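Local coordinates for protein pectate lyase/Amb allergen (Acidovorax citrulli, PDB 4HWV) that probably cleaves pectate, the polygalacturonate of plant cell walls, as a secreted calcium-binding lyase of polysaccharide lyase family 1, at residues K143-R148 and F209-P214; I197-F202 and K482-A487; I239-F244 and L292-F297. All coordinates share one frame; numbering follows the deposited sequence.

Contact 1. Residues K143-R148 and F209-P214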
loop_
_atom_site.group_PDB
_atom_site.type_symbol
_atom_site.label_atom_id
_atom_site.label_comp_id
_atom_site.label_asym_id
_atom_site.label_seq_id
_atom_site.Cartn_x
_atom_site.Cartn_y
_atom_site.Cartn_z
ATOM N N LYS A 143 10.140 10.841 30.643
ATOM C CA LYS A 143 9.424 11.852 29.894
ATOM C C LYS A 143 9.059 11.462 28.447
ATOM O O LYS A 143 7.900 11.583 28.083
ATOM C CB LYS A 143 10.174 13.192 29.960
ATOM C CG LYS A 143 9.643 14.260 29.025
ATOM C CD LYS A 143 10.388 15.565 29.247
ATOM C CE LYS A 143 9.996 16.594 28.225
ATOM N NZ LYS A 143 10.714 17.868 28.509
ATOM N N PRO A 144 10.016 11.002 27.617
ATOM C CA PRO A 144 9.575 10.701 26.241
ATOM C C PRO A 144 8.572 9.543 26.201
ATOM O O PRO A 144 7.659 9.578 25.379
ATOM C CB PRO A 144 10.885 10.346 25.513
ATOM C CG PRO A 144 11.974 10.949 26.356
ATOM C CD PRO A 144 11.480 10.896 27.778
ATOM N N GLU A 145 8.726 8.548 27.064
ATOM C CA GLU A 145 7.755 7.462 27.108
ATOM C C GLU A 145 6.390 7.924 27.606
ATOM O O GLU A 145 5.359 7.542 27.060
ATOM C CB GLU A 145 8.294 6.281 27.936
ATOM C CG GLU A 145 7.232 5.233 28.289
ATOM C CD GLU A 145 6.653 4.487 27.073
ATOM O OE1 GLU A 145 7.153 4.624 25.921
ATOM O OE2 GLU A 145 5.677 3.736 27.297
ATOM N N ASP A 146 6.370 8.759 28.640
ATOM C CA ASP A 146 5.097 9.288 29.131
ATOM C C ASP A 146 4.425 10.152 28.060
ATOM O O ASP A 146 3.192 10.156 27.921
ATOM C CB ASP A 146 5.317 10.069 30.432
ATOM C CG ASP A 146 5.707 9.164 31.587
ATOM O OD1 ASP A 146 5.315 7.981 31.577
ATOM O OD2 ASP A 146 6.382 9.640 32.510
ATOM N N ALA A 147 5.227 10.897 27.298
ATOM C CA ALA A 147 4.664 11.694 26.217
ATOM C C ALA A 147 4.107 10.806 25.093
ATOM O O ALA A 147 2.988 11.034 24.606
ATOM C CB ALA A 147 5.677 12.686 25.689
ATOM N N ARG A 148 4.865 9.773 24.711
ATOM C CA ARG A 148 4.355 8.804 23.746
ATOM C C ARG A 148 3.046 8.206 24.245
ATOM O O ARG A 148 2.073 8.118 23.493
ATOM C CB ARG A 148 5.362 7.680 23.489
ATOM C CG ARG A 148 4.871 6.695 22.428
ATOM C CD ARG A 148 5.526 5.313 22.570
ATOM N NE ARG A 148 5.161 4.702 23.846
ATOM C CZ ARG A 148 3.981 4.141 24.093
ATOM N NH1 ARG A 148 3.059 4.034 23.134
ATOM N NH2 ARG A 148 3.732 3.672 25.301
ATOM N N PHE A 209 2.123 5.260 17.392
ATOM C CA PHE A 209 2.957 5.420 18.588
ATOM C C PHE A 209 3.376 4.071 19.167
ATOM O O PHE A 209 3.106 3.773 20.332
ATOM C CB PHE A 209 2.224 6.302 19.608
ATOM C CG PHE A 209 1.960 7.678 19.070
ATOM C CD1 PHE A 209 2.994 8.615 19.026
ATOM C CD2 PHE A 209 0.717 8.016 18.542
ATOM C CE1 PHE A 209 2.792 9.860 18.465
ATOM C CE2 PHE A 209 0.514 9.270 17.979
ATOM C CZ PHE A 209 1.557 10.192 17.939
ATOM N N PRO A 210 4.061 3.245 18.355
ATOM C CA PRO A 210 4.542 1.965 18.890
ATOM C C PRO A 210 5.509 2.190 20.044
ATOM O O PRO A 210 6.218 3.206 20.084
ATOM C CB PRO A 210 5.267 1.338 17.692
ATOM C CG PRO A 210 5.687 2.513 16.882
ATOM C CD PRO A 210 4.580 3.508 17.001
ATOM N N GLN A 211 5.534 1.243 20.971
ATOM C CA GLN A 211 6.376 1.335 22.139
ATOM C C GLN A 211 7.567 0.426 21.955
ATOM O O GLN A 211 7.426 -0.711 21.514
ATOM C CB GLN A 211 5.603 0.879 23.369
ATOM C CG GLN A 211 6.397 0.971 24.674
ATOM C CD GLN A 211 5.716 0.194 25.784
ATOM O OE1 GLN A 211 5.493 -1.017 25.654
ATOM N NE2 GLN A 211 5.361 0.884 26.872
ATOM N N TRP A 212 8.744 0.922 22.322
ATOM C CA TRP A 212 9.910 0.053 22.397
ATOM C C TRP A 212 9.933 -0.632 23.765
ATOM O O TRP A 212 9.925 0.041 24.797
ATOM C CB TRP A 212 11.201 0.840 22.179
ATOM C CG TRP A 212 12.443 0.024 22.378
ATOM C CD1 TRP A 212 13.356 0.162 23.387
ATOM C CD2 TRP A 212 12.934 -1.042 21.541
ATOM N NE1 TRP A 212 14.366 -0.763 23.244
ATOM C CE2 TRP A 212 14.142 -1.504 22.115
ATOM C CE3 TRP A 212 12.469 -1.651 20.364
ATOM C CZ2 TRP A 212 14.880 -2.556 21.562
ATOM C CZ3 TRP A 212 13.206 -2.691 19.809
ATOM C CH2 TRP A 212 14.405 -3.139 20.419
ATOM N N ASP A 213 9.911 -1.957 23.787
ATOM C CA ASP A 213 10.020 -2.673 25.052
ATOM C C ASP A 213 11.370 -3.365 25.051
ATOM O O ASP A 213 11.521 -4.408 24.414
ATOM C CB ASP A 213 8.906 -3.707 25.221
ATOM C CG ASP A 213 9.010 -4.466 26.543
ATOM O OD1 ASP A 213 10.009 -4.322 27.295
ATOM O OD2 ASP A 213 8.071 -5.227 26.842
ATOM N N PRO A 214 12.357 -2.799 25.775
ATOM C CA PRO A 214 13.709 -3.384 25.803
ATOM C C PRO A 214 13.747 -4.832 26.290
ATOM O O PRO A 214 14.691 -5.541 25.968
ATOM C CB PRO A 214 14.468 -2.493 26.800
ATOM C CG PRO A 214 13.689 -1.197 26.840
ATOM C CD PRO A 214 12.249 -1.571 26.588
#

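Contact 2. Residues I197-F202 and K482-A487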
loop_
_atom_site.group_PDB
_atom_site.type_symbol
_atom_site.label_atom_id
_atom_site.label_comp_id
_atom_site.label_asym_id
_atom_site.label_seq_id
_atom_site.Cartn_x
_atom_site.Cartn_y
_atom_site.Cartn_z
ATOM N N ILE A 197 -20.408 -10.022 11.311
ATOM C CA ILE A 197 -19.669 -9.042 10.519
ATOM C C ILE A 197 -19.415 -9.663 9.151
ATOM O O ILE A 197 -18.783 -10.720 9.075
ATOM C CB ILE A 197 -18.310 -8.667 11.210
ATOM C CG1 ILE A 197 -18.573 -8.049 12.597
ATOM C CG2 ILE A 197 -17.491 -7.732 10.340
ATOM C CD1 ILE A 197 -17.332 -7.842 13.433
ATOM N N ARG A 198 -19.933 -9.049 8.079
ATOM C CA ARG A 198 -19.817 -9.629 6.734
ATOM C C ARG A 198 -19.587 -8.579 5.658
ATOM O O ARG A 198 -20.056 -7.453 5.755
ATOM C CB ARG A 198 -21.092 -10.389 6.327
ATOM C CG ARG A 198 -21.593 -11.356 7.376
ATOM C CD ARG A 198 -22.845 -12.054 6.896
ATOM N NE ARG A 198 -22.560 -13.121 5.935
ATOM C CZ ARG A 198 -23.501 -13.781 5.276
ATOM N NH1 ARG A 198 -24.778 -13.409 5.375
ATOM N NH2 ARG A 198 -23.159 -14.799 4.501
ATOM N N ASN A 199 -18.881 -8.996 4.605
ATOM C CA ASN A 199 -18.789 -8.248 3.363
ATOM C C ASN A 199 -18.091 -6.900 3.472
ATOM O O ASN A 199 -18.390 -5.996 2.699
ATOM C CB ASN A 199 -20.163 -8.077 2.707
ATOM C CG ASN A 199 -20.050 -7.767 1.226
ATOM O OD1 ASN A 199 -19.187 -8.328 0.547
ATOM N ND2 ASN A 199 -20.920 -6.886 0.713
ATOM N N ILE A 200 -17.112 -6.795 4.376
ATOM C CA ILE A 200 -16.360 -5.552 4.569
ATOM C C ILE A 200 -14.889 -5.835 4.291
ATOM O O ILE A 200 -14.364 -6.913 4.620
ATOM C CB ILE A 200 -16.538 -5.035 6.016
ATOM C CG1 ILE A 200 -18.001 -4.666 6.241
ATOM C CG2 ILE A 200 -15.620 -3.836 6.322
ATOM C CD1 ILE A 200 -18.412 -4.641 7.697
ATOM N N THR A 201 -14.224 -4.874 3.657
ATOM C CA THR A 201 -12.764 -4.909 3.537
ATOM C C THR A 201 -12.158 -4.042 4.639
ATOM O O THR A 201 -12.376 -2.830 4.666
ATOM C CB THR A 201 -12.331 -4.433 2.145
ATOM O OG1 THR A 201 -12.785 -5.395 1.199
ATOM C CG2 THR A 201 -10.813 -4.335 2.024
ATOM N N PHE A 202 -11.417 -4.685 5.548
ATOM C CA PHE A 202 -10.781 -4.037 6.681
ATOM C C PHE A 202 -9.310 -3.831 6.326
ATOM O O PHE A 202 -8.653 -4.782 5.896
ATOM C CB PHE A 202 -10.859 -4.951 7.906
ATOM C CG PHE A 202 -12.225 -5.085 8.508
ATOM C CD1 PHE A 202 -12.625 -4.191 9.500
ATOM C CD2 PHE A 202 -13.101 -6.094 8.112
ATOM C CE1 PHE A 202 -13.867 -4.296 10.084
ATOM C CE2 PHE A 202 -14.362 -6.205 8.711
ATOM C CZ PHE A 202 -14.741 -5.318 9.691
ATOM N N LYS A 482 -18.183 -10.577 -2.657
ATOM C CA LYS A 482 -18.650 -11.821 -3.254
ATOM C C LYS A 482 -20.144 -12.059 -2.998
ATOM O O LYS A 482 -20.877 -12.499 -3.879
ATOM C CB LYS A 482 -17.838 -12.993 -2.693
ATOM C CG LYS A 482 -16.350 -12.913 -2.937
ATOM C CD LYS A 482 -16.016 -13.072 -4.422
ATOM C CE LYS A 482 -14.518 -13.034 -4.647
ATOM N NZ LYS A 482 -14.179 -13.123 -6.079
ATOM N N LEU A 483 -20.605 -11.756 -1.791
ATOM C CA LEU A 483 -22.001 -11.971 -1.408
ATOM C C LEU A 483 -22.992 -11.086 -2.139
ATOM O O LEU A 483 -24.166 -11.465 -2.307
ATOM C CB LEU A 483 -22.176 -11.744 0.093
ATOM C CG LEU A 483 -21.583 -12.825 1.002
ATOM C CD1 LEU A 483 -21.676 -12.375 2.447
ATOM C CD2 LEU A 483 -22.344 -14.146 0.825
ATOM N N GLU A 484 -22.547 -9.884 -2.512
ATOM C CA GLU A 484 -23.418 -8.924 -3.181
ATOM C C GLU A 484 -22.805 -8.450 -4.483
ATOM O O GLU A 484 -21.576 -8.403 -4.626
ATOM C CB GLU A 484 -23.679 -7.704 -2.282
ATOM C CG GLU A 484 -24.478 -8.003 -1.030
ATOM C CD GLU A 484 -24.913 -6.749 -0.273
ATOM O OE1 GLU A 484 -24.442 -5.627 -0.590
ATOM O OE2 GLU A 484 -25.750 -6.890 0.635
ATOM N N GLY A 485 -23.670 -8.074 -5.419
ATOM C CA GLY A 485 -23.241 -7.344 -6.594
ATOM C C GLY A 485 -22.911 -5.903 -6.254
ATOM O O GLY A 485 -23.151 -5.441 -5.136
ATOM N N PRO A 486 -22.356 -5.170 -7.223
ATOM C CA PRO A 486 -21.988 -3.776 -6.963
ATOM C C PRO A 486 -23.222 -2.907 -6.763
ATOM O O PRO A 486 -24.302 -3.203 -7.283
ATOM C CB PRO A 486 -21.255 -3.364 -8.246
ATOM C CG PRO A 486 -21.802 -4.263 -9.280
ATOM C CD PRO A 486 -22.048 -5.575 -8.602
ATOM N N ALA A 487 -23.058 -1.839 -5.997
ATOM C CA ALA A 487 -24.144 -0.894 -5.775
ATOM C C ALA A 487 -24.481 -0.217 -7.090
ATOM O O ALA A 487 -23.593 0.019 -7.906
ATOM C CB ALA A 487 -23.736 0.131 -4.746
HETATM O O HOH W 1 -18.567 -11.013 0.207
#

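Contact 3. Residues I239-F244 and L292-F297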
loop_
_atom_site.group_PDB
_atom_site.type_symbol
_atom_site.label_atom_id
_atom_site.label_comp_id
_atom_site.label_asym_id
_atom_site.label_seq_id
_atom_site.Cartn_x
_atom_site.Cartn_y
_atom_site.Cartn_z
ATOM N N ILE A 239 -17.712 -14.002 11.750
ATOM C CA ILE A 239 -16.971 -13.094 10.890
ATOM C C ILE A 239 -16.837 -13.816 9.563
ATOM O O ILE A 239 -16.073 -14.781 9.442
ATOM C CB ILE A 239 -15.587 -12.789 11.512
ATOM C CG1 ILE A 239 -15.787 -12.032 12.833
ATOM C CG2 ILE A 239 -14.691 -12.044 10.527
ATOM C CD1 ILE A 239 -14.548 -12.028 13.726
ATOM N N ASP A 240 -17.605 -13.355 8.577
ATOM C CA ASP A 240 -17.791 -14.116 7.348
ATOM C C ASP A 240 -17.671 -13.254 6.087
ATOM O O ASP A 240 -18.259 -12.169 6.005
ATOM C CB ASP A 240 -19.190 -14.753 7.370
ATOM C CG ASP A 240 -19.515 -15.488 6.081
ATOM O OD1 ASP A 240 -19.001 -16.611 5.861
ATOM O OD2 ASP A 240 -20.294 -14.921 5.276
ATOM N N HIS A 241 -16.932 -13.741 5.090
ATOM C CA HIS A 241 -16.876 -13.060 3.796
ATOM C C HIS A 241 -16.367 -11.625 3.915
ATOM O O HIS A 241 -16.898 -10.701 3.283
ATOM C CB HIS A 241 -18.241 -13.092 3.082
ATOM C CG HIS A 241 -18.502 -14.345 2.305
ATOM N ND1 HIS A 241 -19.345 -15.334 2.756
ATOM C CD2 HIS A 241 -18.088 -14.731 1.073
ATOM C CE1 HIS A 241 -19.431 -16.287 1.837
ATOM N NE2 HIS A 241 -18.670 -15.950 0.810
ATOM N N ASN A 242 -15.297 -11.443 4.694
ATOM C CA ASN A 242 -14.617 -10.151 4.776
ATOM C C ASN A 242 -13.215 -10.310 4.222
ATOM O O ASN A 242 -12.719 -11.433 4.036
ATOM C CB ASN A 242 -14.512 -9.651 6.224
ATOM C CG ASN A 242 -15.858 -9.581 6.900
ATOM O OD1 ASN A 242 -16.651 -8.673 6.627
ATOM N ND2 ASN A 242 -16.128 -10.541 7.791
ATOM N N THR A 243 -12.581 -9.175 3.952
ATOM C CA THR A 243 -11.175 -9.159 3.578
ATOM C C THR A 243 -10.436 -8.336 4.624
ATOM O O THR A 243 -10.969 -7.335 5.104
ATOM C CB THR A 243 -11.020 -8.572 2.167
ATOM O OG1 THR A 243 -11.701 -9.444 1.258
ATOM C CG2 THR A 243 -9.541 -8.438 1.749
ATOM N N PHE A 244 -9.231 -8.774 5.008
ATOM C CA PHE A 244 -8.418 -8.092 6.023
ATOM C C PHE A 244 -6.991 -8.024 5.522
ATOM O O PHE A 244 -6.476 -9.016 5.013
ATOM C CB PHE A 244 -8.354 -8.907 7.313
ATOM C CG PHE A 244 -9.681 -9.122 7.991
ATOM C CD1 PHE A 244 -10.526 -10.153 7.608
ATOM C CD2 PHE A 244 -10.036 -8.342 9.084
ATOM C CE1 PHE A 244 -11.728 -10.363 8.275
ATOM C CE2 PHE A 244 -11.223 -8.557 9.752
ATOM C CZ PHE A 244 -12.074 -9.556 9.342
ATOM N N LEU A 292 -14.693 -17.772 12.055
ATOM C CA LEU A 292 -14.212 -16.961 10.943
ATOM C C LEU A 292 -14.293 -17.828 9.690
ATOM O O LEU A 292 -13.559 -18.814 9.572
ATOM C CB LEU A 292 -12.766 -16.505 11.190
ATOM C CG LEU A 292 -12.567 -15.700 12.468
ATOM C CD1 LEU A 292 -12.134 -16.596 13.626
ATOM C CD2 LEU A 292 -11.548 -14.601 12.246
ATOM N N SER A 293 -15.200 -17.481 8.777
ATOM C CA SER A 293 -15.481 -18.308 7.610
ATOM C C SER A 293 -15.379 -17.487 6.329
ATOM O O SER A 293 -15.808 -16.326 6.278
ATOM C CB SER A 293 -16.877 -18.925 7.730
ATOM O OG SER A 293 -17.859 -17.923 7.962
ATOM N N ASN A 294 -14.803 -18.094 5.295
ATOM C CA ASN A 294 -14.878 -17.536 3.942
ATOM C C ASN A 294 -14.281 -16.136 3.825
ATOM O O ASN A 294 -14.748 -15.334 3.012
ATOM C CB ASN A 294 -16.342 -17.515 3.456
ATOM C CG ASN A 294 -17.028 -18.852 3.658
ATOM O OD1 ASN A 294 -16.510 -19.888 3.229
ATOM N ND2 ASN A 294 -18.189 -18.840 4.331
ATOM N N ASN A 295 -13.260 -15.847 4.630
ATOM C CA ASN A 295 -12.582 -14.542 4.579
ATOM C C ASN A 295 -11.294 -14.627 3.772
ATOM O O ASN A 295 -10.744 -15.711 3.585
ATOM C CB ASN A 295 -12.209 -14.042 5.985
ATOM C CG ASN A 295 -13.394 -13.939 6.912
ATOM O OD1 ASN A 295 -14.192 -13.003 6.817
ATOM N ND2 ASN A 295 -13.503 -14.878 7.837
ATOM N N HIS A 296 -10.829 -13.476 3.294
ATOM C CA HIS A 296 -9.521 -13.352 2.668
ATOM C C HIS A 296 -8.641 -12.507 3.589
ATOM O O HIS A 296 -8.884 -11.318 3.751
ATOM C CB HIS A 296 -9.670 -12.666 1.310
ATOM C CG HIS A 296 -8.385 -12.529 0.553
ATOM N ND1 HIS A 296 -8.265 -11.680 -0.525
ATOM C CD2 HIS A 296 -7.181 -13.137 0.694
ATOM C CE1 HIS A 296 -7.048 -11.783 -1.028
ATOM N NE2 HIS A 296 -6.369 -12.660 -0.307
ATOM N N PHE A 297 -7.643 -13.134 4.205
ATOM C CA PHE A 297 -6.691 -12.436 5.060
ATOM C C PHE A 297 -5.383 -12.363 4.308
ATOM O O PHE A 297 -4.882 -13.394 3.875
ATOM C CB PHE A 297 -6.419 -13.225 6.349
ATOM C CG PHE A 297 -7.641 -13.506 7.187
ATOM C CD1 PHE A 297 -8.102 -12.579 8.116
ATOM C CD2 PHE A 297 -8.321 -14.714 7.073
ATOM C CE1 PHE A 297 -9.214 -12.848 8.909
ATOM C CE2 PHE A 297 -9.440 -14.992 7.871
ATOM C CZ PHE A 297 -9.881 -14.057 8.790
HETATM O O HOH W 2 -10.443 -10.038 -1.086
#

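Contact 1. Residues K143-R148 and F209-P214
Arg-148 reaches across to the 209-214 segment with its guanidinium group, and NH1 donates to the backbone oxygen Phe-209 O at 2.8 Å, along a line bent to 139° at the hydrogen. Over one face of the same group lies Gln-211, whose CB stands 3.7 Å from Arg-148 CZ. The second polar link is straighter: Gln-211 NE2 gives a hydrogen to Glu-145 OE2 at 2.9 Å (169°), with the acceptor in the plane of the amide. Arginine suits the place because, besides NH1, Arg-148 can present NE and NH2 to Glu-145 side-on, NE to OE1 at 2.9 Å and NH2 to OE2 at 2.8 Å, a salt bridge within one turn of helix. The bend in the arginine chain at chi3 (63°) turns the group back toward this carboxylate. Gln-211 NE2 and Arg-148 NH2 approach Glu-145 OE2 from opposite faces of its plane, which should fix the rotation of the carboxylate, and Tyr-125 OH binds OE1. The contact fastens the start of helix 143-159 to the short strand 211-213, which pairs antiparallel with 221-223, while Phe-209 packs its ring among helices 143-159 and 100-105, and helix 118-129 supplies Tyr-125 against Arg-148.

Contact 2. Residues I197-F202 and K482-A487
Leu-483, in the C-terminal tail, meets Arg-198 at a turn of the right-handed parallel beta-helix, where strand 192-198 gives way to 201-203. The apolar part of the contact is a methyl group on a flat cation: Leu-483 CD1 lies over one face of the Arg-198 guanidinium, offset toward its rim and 3.5 Å from NH2, and the two side chains cross at about a right angle. Leucine suits this place because its methyl can rest against the flat face while the N-H edges stay turned to other partners, NE to Asp-240 in a salt bridge and NH1 to Asp-19 O.

Asn-199 has positive phi and psi (65° and 32°), a left-handed conformation that asparagine tolerates well, turning the chain sharply. Asn-199 and Glu-484 approach without bonding directly, Asn-199 ND2 standing 4.0 Å from Glu-484 OE1. Each is satisfied elsewhere: the amide nitrogen by Gly-171 O and Gly-173 O, the carboxylate by the backbone N-H groups of Gly-173, Gly-16 and Ile-18. Asn-199 OD1 also takes Gly-481 N. The polar link is indirect, through a water that donates to Asn-199 OD1 at 2.8 Å and accepts from Lys-482 N at 2.9 Å.

Contact 3. Residues I239-F244 and L292-F297
Two parallel strand pairs flank a turn, Ile-239 and Asp-240 beside Leu-292 and Ser-293, then Thr-243 and Phe-244 beside His-296 and Phe-297, with bonds such as Phe-244 N to His-296 O (2.9 Å). At the bend Asn-242 and Asn-295 lie side by side, amide planes 11° apart. Asn-295 OD1 accepts from Asn-242 N (2.9 Å) and from Asn-242 ND2 (3.3 Å), while Asn-295 ND2 donates to Ile-239 O at 3.0 Å. Asparagine suits the turn because one amide both accepts and donates. This is the asparagine ladder of the pectate lyase parallel beta-helix; Asn-329 continues it beyond Asn-295, whereas Asn-242 meets backbone at Ile-197 O and Ile-200 N, isoleucine standing at that rung. Ser-293 OG, between its backbone N and carbonyl carbon (chi1 54°), reaches Asp-240 OD1 at 2.7 Å, which also receives Asn-294 ND2 (2.8 Å); Asp-240 OD2 accepts from His-241 ND1. Asn-294 CB makes a CH-pi contact over the His-241 ring. Inside, the Phe-244 and Phe-297 rings are nearly parallel but slid apart, Phe-244 CD1 to Phe-297 CE1 3.3 Å; Phe-202 stacks on Phe-244. Thr-243 OG1, bonded to Ala-480 N, and His-296 ND1 share a water; His-296 NE2 bonds Gln-332 OE1.

Overall arrangement
After early strands of the beta-helix the chain forms helix 143-159, returns to the beta-helix through 197-202, and then 209-214 comes back to that helix and closes contact 1. Contacts 1 and 2 cross, since 197-202 lies between the segments of contact 1 but waits for its partner until 482-487; their centres are about 38 Å apart, on opposite sides of the chain's centre. Within the long excursion ended by contact 2, residues 239-244 and 292-297 form contact 3, entirely after contact 1 has closed. Contact 3 joins two coils, contact 2 ties the C-terminal tail to the adjoining coil, and contact 1 fastens helix 143-159 to the loop and strand of 209-214.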